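Local structure of 5-oxoprolinase subunit A (Thermus thermophilus, 2DFA) at residues G10-G14 / A15-G19; Y115-A118 / C119-E123. The protein probably cleaves 5-oxoproline to L-glutamate at the expense of ATP hydrolysis, as the A subunit of a complex with PxpB and PxpC. All coordinates share one frame; numbering follows the deposited sequence.

Contact 1 (G10-G14 / A15-G19); sequences GESYG and AFAYG
Tyr13 and Phe16 close a two-residue beta hairpin: Tyr13 N gives a 2.9 Å bond to Phe16 O, and Phe16 N returns one of 2.8 Å to Tyr13 O. Between them Gly14 and Ala15 form a type II' turn. Its first corner needs positive phi, here 57°, where a side chain would be strained, which suits glycine; the small Ala15 fills the second corner. One residue before Tyr13, Ser12 does with its hydroxyl what a backbone group would do in a further rung, meeting Tyr18, two residues beyond Phe16. From its CB, which lies 3.5 Å from Phe16 O and nearly as close to Tyr18 N, the side chain turns beside its own backbone N (chi1 -62°), and OG at the tip accepts a fairly straight bond from Tyr18 N, 2.7 Å long. Glu11 passes the Tyr18 ring at a slant: CB lies 3.9 Å from Tyr18 CD2, CG stands further off, and OE1 returns to the same distance from Tyr18 CE2, with carboxylate and ring planes 79° apart. OE2 bonds to His38, while a water joins Glu11 N to Tyr18 O. Phe16 packs on Glu11 of the second subunit, and Tyr18 on its Ala15, placing the hairpin at a subunit interface. Backbone, hydroxyl and water bonds thus couple the two arms in succession, and the His38 bond, with the ring beside OE1, limits how the carboxylate can turn.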
loop_
_atom_site.group_PDB
_atom_site.type_symbol
_atom_site.label_atom_id
_atom_site.label_comp_id
_atom_site.label_asym_id
_atom_site.label_seq_id
_atom_site.Cartn_x
_atom_site.Cartn_y
_atom_site.Cartn_z
ATOM N N GLY A 10 6.267 15.896 9.640
ATOM C CA GLY A 10 6.000 15.437 8.287
ATOM C C GLY A 10 5.399 14.038 8.237
ATOM O O GLY A 10 5.585 13.310 7.268
ATOM N N GLU A 11 4.660 13.663 9.271
ATOM C CA GLU A 11 4.076 12.326 9.303
ATOM C C GLU A 11 2.695 12.214 8.657
ATOM O O GLU A 11 2.132 11.116 8.567
ATOM C CB GLU A 11 4.069 11.819 10.748
ATOM C CG GLU A 11 5.446 11.984 11.387
ATOM C CD GLU A 11 5.638 11.177 12.654
ATOM O OE1 GLU A 11 5.117 11.586 13.713
ATOM O OE2 GLU A 11 6.324 10.135 12.587
ATOM N N SER A 12 2.160 13.343 8.193
ATOM C CA SER A 12 0.861 13.363 7.526
ATOM C C SER A 12 0.953 12.496 6.271
ATOM O O SER A 12 2.022 12.379 5.662
ATOM C CB SER A 12 0.480 14.794 7.118
ATOM O OG SER A 12 0.346 15.643 8.247
ATOM N N TYR A 13 -0.166 11.899 5.877
ATOM C CA TYR A 13 -0.177 11.045 4.695
ATOM C C TYR A 13 -1.367 11.382 3.807
ATOM O O TYR A 13 -2.520 11.143 4.179
ATOM C CB TYR A 13 -0.248 9.572 5.116
ATOM C CG TYR A 13 0.005 8.610 3.977
ATOM C CD1 TYR A 13 1.303 8.198 3.658
ATOM C CD2 TYR A 13 -1.051 8.128 3.200
ATOM C CE1 TYR A 13 1.540 7.329 2.591
ATOM C CE2 TYR A 13 -0.822 7.259 2.133
ATOM C CZ TYR A 13 0.469 6.865 1.836
ATOM O OH TYR A 13 0.687 6.002 0.781
ATOM N N GLY A 14 -1.084 11.924 2.627
ATOM C CA GLY A 14 -2.153 12.292 1.716
ATOM C C GLY A 14 -3.123 13.257 2.377
ATOM O O GLY A 14 -2.722 14.299 2.896
ATOM N N ALA A 15 -4.403 12.901 2.366
ATOM C CA ALA A 15 -5.442 13.729 2.965
ATOM C C ALA A 15 -5.451 13.629 4.492
ATOM O O ALA A 15 -6.107 14.428 5.160
ATOM C CB ALA A 15 -6.812 13.322 2.410
ATOM N N PHE A 16 -4.722 12.655 5.037
ATOM C CA PHE A 16 -4.667 12.448 6.487
ATOM C C PHE A 16 -3.632 13.324 7.194
ATOM O O PHE A 16 -2.469 12.940 7.332
ATOM C CB PHE A 16 -4.370 10.979 6.801
ATOM C CG PHE A 16 -5.374 10.019 6.222
ATOM C CD1 PHE A 16 -6.686 9.992 6.695
ATOM C CD2 PHE A 16 -5.016 9.157 5.191
ATOM C CE1 PHE A 16 -7.628 9.120 6.144
ATOM C CE2 PHE A 16 -5.954 8.281 4.632
ATOM C CZ PHE A 16 -7.261 8.265 5.111
ATOM N N ALA A 17 -4.057 14.499 7.643
ATOM C CA ALA A 17 -3.158 15.400 8.351
ATOM C C ALA A 17 -2.796 14.769 9.699
ATOM O O ALA A 17 -3.648 14.175 10.368
ATOM C CB ALA A 17 -3.836 16.757 8.560
ATOM N N TYR A 18 -1.530 14.882 10.088
ATOM C CA TYR A 18 -1.075 14.321 11.359
ATOM C C TYR A 18 -0.084 15.242 12.076
ATOM O O TYR A 18 0.774 15.861 11.445
ATOM C CB TYR A 18 -0.409 12.960 11.131
ATOM C CG TYR A 18 -0.179 12.176 12.404
ATOM C CD1 TYR A 18 -1.165 11.329 12.910
ATOM C CD2 TYR A 18 1.017 12.298 13.117
ATOM C CE1 TYR A 18 -0.968 10.621 14.094
ATOM C CE2 TYR A 18 1.223 11.596 14.304
ATOM C CZ TYR A 18 0.225 10.760 14.785
ATOM O OH TYR A 18 0.419 10.064 15.956
ATOM N N GLY A 19 -0.209 15.323 13.397
ATOM C CA GLY A 19 0.692 16.149 14.182
ATOM C C GLY A 19 0.373 17.633 14.195
ATOM O O GLY A 19 -0.716 18.050 13.807
HETATM O O HOH W 1 3.524 15.446 11.496
#

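Contact 2 (Y115-A118 / C119-E123); sequences YLKA and CRDRE
A cysteine sulfur resting over a tyrosine ring is the unusual feature here: Cys119 SG sits over one face of the Tyr115 ring, 4.4 Å from its centroid and displaced toward the rim. A torsion of -70° about CA-CB sets SG beside its own backbone N, directing it back along the helix to the residue four earlier. The same pair shares the regular helical bond, Cys119 N to Tyr115 O, 3.0 Å and in the carbonyl plane. Cysteine suits the place, being small and polarisable; Leu144 touches both side chains. Beyond Cys119 the helical bonding weakens. Arg120 N reaches Lys117 O at 3.3 Å from well above the carbonyl plane, and Asp121 N adds a weak bond to the same oxygen. Arg120 folds back, CG being wedged between its backbone N and carbonyl carbon (chi1 57°), until Lys117 CA lies over the centre of one guanidinium face, 4.0 Å above its plane. Asp121 CB packs 3.0 Å from Lys117 O. Its short acceptor side chain suits the N-cap of helix 122-135, capping a backbone N just past Glu123; OD2 also bonds to Thr124 OG1. Lys117 NZ remains 4.6 Å from Asp121 OD2 and makes its salt bridge with Glu75, which also draws Arg120 NH2 in a long, weak ion pair. Lys117 O thus gathers two backbone N-H groups just before the Asp121 cap, and Glu75 probably offsets the neighbouring positive charges.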
loop_
_atom_site.group_PDB
_atom_site.type_symbol
_atom_site.label_atom_id
_atom_site.label_comp_id
_atom_site.label_asym_id
_atom_site.label_seq_id
_atom_site.Cartn_x
_atom_site.Cartn_y
_atom_site.Cartn_z
ATOM N N TYR A 115 13.177 1.788 15.793
ATOM C CA TYR A 115 14.068 2.390 16.783
ATOM C C TYR A 115 14.228 1.404 17.943
ATOM O O TYR A 115 15.343 1.071 18.347
ATOM C CB TYR A 115 13.456 3.706 17.284
ATOM C CG TYR A 115 14.362 4.550 18.156
ATOM C CD1 TYR A 115 15.482 5.190 17.622
ATOM C CD2 TYR A 115 14.087 4.729 19.513
ATOM C CE1 TYR A 115 16.305 5.993 18.418
ATOM C CE2 TYR A 115 14.904 5.528 20.318
ATOM C CZ TYR A 115 16.008 6.157 19.763
ATOM O OH TYR A 115 16.809 6.956 20.552
ATOM N N LEU A 116 13.101 0.925 18.465
ATOM C CA LEU A 116 13.118 -0.021 19.576
ATOM C C LEU A 116 13.819 -1.333 19.216
ATOM O O LEU A 116 14.566 -1.879 20.025
ATOM C CB LEU A 116 11.687 -0.302 20.054
ATOM C CG LEU A 116 10.930 0.901 20.628
ATOM C CD1 LEU A 116 9.535 0.471 21.078
ATOM C CD2 LEU A 116 11.711 1.486 21.800
ATOM N N LYS A 117 13.581 -1.843 18.008
ATOM C CA LYS A 117 14.218 -3.089 17.589
ATOM C C LYS A 117 15.731 -2.873 17.551
ATOM O O LYS A 117 16.508 -3.748 17.943
ATOM C CB LYS A 117 13.713 -3.515 16.204
ATOM C CG LYS A 117 14.164 -4.909 15.768
ATOM C CD LYS A 117 13.639 -5.230 14.373
ATOM C CE LYS A 117 14.023 -6.637 13.917
ATOM N NZ LYS A 117 13.460 -7.694 14.798
ATOM N N ALA A 118 16.138 -1.694 17.088
ATOM C CA ALA A 118 17.554 -1.341 17.009
ATOM C C ALA A 118 18.203 -1.283 18.393
ATOM O O ALA A 118 19.343 -1.711 18.571
ATOM C CB ALA A 118 17.713 0.002 16.316
ATOM N N CYS A 119 17.475 -0.754 19.370
ATOM C CA CYS A 119 18.007 -0.632 20.724
ATOM C C CYS A 119 18.280 -1.960 21.423
ATOM O O CYS A 119 19.040 -2.004 22.392
ATOM C CB CYS A 119 17.071 0.222 21.583
ATOM S SG CYS A 119 17.050 1.978 21.130
ATOM N N ARG A 120 17.674 -3.041 20.939
ATOM C CA ARG A 120 17.882 -4.349 21.559
ATOM C C ARG A 120 18.379 -5.432 20.603
ATOM O O ARG A 120 18.680 -6.548 21.033
ATOM C CB ARG A 120 16.588 -4.821 22.230
ATOM C CG ARG A 120 15.391 -4.895 21.302
ATOM C CD ARG A 120 14.126 -5.282 22.059
ATOM N NE ARG A 120 12.921 -5.068 21.258
ATOM C CZ ARG A 120 12.591 -5.774 20.180
ATOM N NH1 ARG A 120 13.371 -6.761 19.756
ATOM N NH2 ARG A 120 11.479 -5.482 19.516
ATOM N N ASP A 121 18.476 -5.110 19.317
ATOM C CA ASP A 121 18.923 -6.089 18.329
ATOM C C ASP A 121 20.135 -5.606 17.536
ATOM O O ASP A 121 20.022 -4.721 16.688
ATOM C CB ASP A 121 17.774 -6.421 17.373
ATOM C CG ASP A 121 18.123 -7.536 16.414
ATOM O OD1 ASP A 121 18.499 -8.625 16.893
ATOM O OD2 ASP A 121 18.027 -7.326 15.188
ATOM N N ARG A 122 21.292 -6.208 17.805
ATOM C CA ARG A 122 22.534 -5.826 17.139
ATOM C C ARG A 122 22.521 -5.881 15.618
ATOM O O ARG A 122 23.080 -5.000 14.970
ATOM C CB ARG A 122 23.704 -6.671 17.656
ATOM C CG ARG A 122 24.196 -6.279 19.044
ATOM C CD ARG A 122 25.441 -7.075 19.425
ATOM N NE ARG A 122 25.874 -6.796 20.793
ATOM C CZ ARG A 122 26.519 -5.694 21.176
ATOM N NH1 ARG A 122 26.820 -4.749 20.294
ATOM N NH2 ARG A 122 26.863 -5.542 22.448
ATOM N N GLU A 123 21.908 -6.913 15.041
ATOM C CA GLU A 123 21.865 -7.014 13.584
ATOM C C GLU A 123 21.051 -5.889 12.953
ATOM O O GLU A 123 21.414 -5.367 11.899
ATOM C CB GLU A 123 21.302 -8.369 13.148
ATOM C CG GLU A 123 22.298 -9.509 13.311
ATOM C CD GLU A 123 23.563 -9.276 12.507
ATOM O OE1 GLU A 123 23.495 -9.347 11.259
ATOM O OE2 GLU A 123 24.623 -9.003 13.121
#

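Contacts 1 and 2 follow one another along the chain, with centres 27 Å apart and nearest atoms about 11 Å apart, so they do not touch. Residues 10-19 form the loop after strand 2-9 of the parallel sheet and meet the second subunit; residues 115-123 join helix 112-120 to helix 122-135, where no other chain of the assembly reaches them. What may relate them is a possible, unconfirmed metal site, empty here, of Asp8, His62 and His111. Glu11 of contact 1 touches His111, whereas Tyr115 of contact 2 lies near this group without touching it. The two contacts would thus approach such a site from separate elements of the fold.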